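Dihydrodipicolinate synthase (Bacillus clausii KSM-K16, PDB 3E96) probably catalyses the condensation of pyruvate with aspartate semialdehyde to 4-hydroxy-tetrahydrodipicolinate, a step of lysine biosynthesis. Local coordinates at residues Tyr168-Asp172 with Leu173-Ala177. Sequence-based numbering, arbitrary orientation.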
loop_
_atom_site.group_PDB
_atom_site.type_symbol
_atom_site.label_atom_id
_atom_site.label_comp_id
_atom_site.label_asym_id
_atom_site.label_seq_id
_atom_site.Cartn_x
_atom_site.Cartn_y
_atom_site.Cartn_z
ATOM N N TYR B 168 -2.073 -17.010 5.298
ATOM C CA TYR B 168 -2.009 -17.160 3.847
ATOM C C TYR B 168 -3.252 -16.509 3.265
ATOM O O TYR B 168 -4.370 -16.933 3.559
ATOM C CB TYR B 168 -1.959 -18.638 3.478
ATOM C CG TYR B 168 -1.408 -18.875 2.097
ATOM C CD1 TYR B 168 -0.031 -18.851 1.861
ATOM C CD2 TYR B 168 -2.261 -19.093 1.018
ATOM C CE1 TYR B 168 0.482 -19.039 0.577
ATOM C CE2 TYR B 168 -1.766 -19.277 -0.262
ATOM C CZ TYR B 168 -0.396 -19.251 -0.482
ATOM O OH TYR B 168 0.085 -19.432 -1.763
ATOM N N ALA B 169 -3.056 -15.490 2.435
ATOM C CA ALA B 169 -4.179 -14.750 1.879
ATOM C C ALA B 169 -4.280 -14.731 0.361
ATOM O O ALA B 169 -4.814 -13.784 -0.222
ATOM C CB ALA B 169 -4.159 -13.323 2.425
ATOM N N ILE B 170 -3.745 -15.767 -0.276
ATOM C CA ILE B 170 -3.825 -15.906 -1.722
ATOM C C ILE B 170 -4.844 -17.027 -1.881
ATOM O O ILE B 170 -4.608 -18.152 -1.438
ATOM C CB ILE B 170 -2.478 -16.340 -2.329
ATOM C CG1 ILE B 170 -1.408 -15.291 -2.011
ATOM C CG2 ILE B 170 -2.621 -16.517 -3.838
ATOM C CD1 ILE B 170 -0.016 -15.657 -2.500
ATOM N N ASN B 171 -5.986 -16.720 -2.489
ATOM C CA ASN B 171 -7.031 -17.723 -2.647
ATOM C C ASN B 171 -6.782 -18.671 -3.803
ATOM O O ASN B 171 -7.587 -18.794 -4.724
ATOM C CB ASN B 171 -8.396 -17.041 -2.776
ATOM C CG ASN B 171 -8.805 -16.339 -1.492
ATOM O OD1 ASN B 171 -8.555 -16.847 -0.392
ATOM N ND2 ASN B 171 -9.436 -15.174 -1.619
ATOM N N ASP B 172 -5.647 -19.350 -3.720
ATOM C CA ASP B 172 -5.227 -20.316 -4.720
ATOM C C ASP B 172 -5.040 -21.595 -3.912
ATOM O O ASP B 172 -3.995 -21.793 -3.290
ATOM C CB ASP B 172 -3.898 -19.864 -5.329
ATOM C CG ASP B 172 -3.467 -20.729 -6.492
ATOM O OD1 ASP B 172 -3.639 -21.959 -6.410
ATOM O OD2 ASP B 172 -2.942 -20.178 -7.481
ATOM N N LEU B 173 -6.061 -22.449 -3.896
ATOM C CA LEU B 173 -6.003 -23.678 -3.110
ATOM C C LEU B 173 -4.852 -24.627 -3.452
ATOM O O LEU B 173 -4.202 -25.150 -2.547
ATOM C CB LEU B 173 -7.355 -24.404 -3.164
ATOM C CG LEU B 173 -8.462 -23.809 -2.273
ATOM C CD1 LEU B 173 -8.062 -23.902 -0.810
ATOM C CD2 LEU B 173 -8.720 -22.363 -2.643
ATOM N N PRO B 174 -4.591 -24.881 -4.747
ATOM C CA PRO B 174 -3.474 -25.786 -5.049
ATOM C C PRO B 174 -2.164 -25.227 -4.499
ATOM O O PRO B 174 -1.338 -25.972 -3.974
ATOM C CB PRO B 174 -3.485 -25.855 -6.577
ATOM C CG PRO B 174 -4.951 -25.731 -6.888
ATOM C CD PRO B 174 -5.370 -24.591 -5.966
ATOM N N ARG B 175 -1.972 -23.912 -4.612
ATOM C CA ARG B 175 -0.756 -23.292 -4.089
ATOM C C ARG B 175 -0.673 -23.461 -2.580
ATOM O O ARG B 175 0.370 -23.838 -2.041
ATOM C CB ARG B 175 -0.710 -21.794 -4.404
ATOM C CG ARG B 175 -0.160 -21.445 -5.766
ATOM C CD ARG B 175 -0.058 -19.928 -5.935
ATOM N NE ARG B 175 1.004 -19.322 -5.125
ATOM C CZ ARG B 175 1.449 -18.080 -5.305
ATOM N NH1 ARG B 175 0.919 -17.320 -6.257
ATOM N NH2 ARG B 175 2.443 -17.604 -4.566
ATOM N N PHE B 176 -1.773 -23.168 -1.894
ATOM C CA PHE B 176 -1.803 -23.283 -0.445
ATOM C C PHE B 176 -1.545 -24.721 0.007
ATOM O O PHE B 176 -0.715 -24.962 0.884
ATOM C CB PHE B 176 -3.151 -22.792 0.107
ATOM C CG PHE B 176 -3.296 -22.977 1.593
ATOM C CD1 PHE B 176 -2.464 -22.297 2.477
ATOM C CD2 PHE B 176 -4.216 -23.885 2.103
ATOM C CE1 PHE B 176 -2.544 -22.527 3.849
ATOM C CE2 PHE B 176 -4.304 -24.123 3.471
ATOM C CZ PHE B 176 -3.465 -23.444 4.347
ATOM N N ALA B 177 -2.237 -25.678 -0.603
ATOM C CA ALA B 177 -2.057 -27.080 -0.227
ATOM C C ALA B 177 -0.609 -27.537 -0.403
ATOM O O ALA B 177 -0.093 -28.317 0.405
ATOM C CB ALA B 177 -2.987 -27.969 -1.047
HETATM O O HOH W 1 -8.316 -21.605 -5.641
HETATM O O HOH W 2 -1.978 -17.616 -7.475
#
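Tyr168, the last residue of strand 163-168, lays its ring obliquely against Phe176, with Tyr168 CD2 3.5 Å from Phe176 CD1 and the planes 43° apart. With Tyr168 CG anti to the backbone N (chi1 -159°), the ring lies beside Phe176 and the hydroxyl beside Arg175; the hydroxyl is hydrogen-bonded to Asp151, whose other carboxylate oxygen forms a salt bridge with Arg175 NE. Ile170 sets CD1 over one face of the Arg175 guanidinium, 3.8 Å from Arg175 NH2. Asn171 centres an inverse gamma turn, and a water links its carbonyl O to Leu173 N. Asp172 is the N-cap: its OD1 accepts from Arg175 N at 3.1 Å, met from above the carboxylate plane, while its carbonyl O receives Phe176 N at 3.0 Å in an i to i+4 helical bond. Asp172 OD2 lies 3.3 Å from Arg175 CD and is bridged to Arg175 NH1 by a second water. With Asp172 replaced by an alanine, Arg175 N would probably lose its capping acceptor and the second water its carboxylate partner. The guanidinium is further fixed by the carbonyls of Pro147 and Ile149. The loop 169-172 joins strand 163-168 of the TIM barrel to helix 173-180, just beyond the predicted Schiff-base Lys167; Phe203 of helix 200-206 packs on both Tyr168 and Phe176, and Ile170 touches Phe144 of strand 140-144.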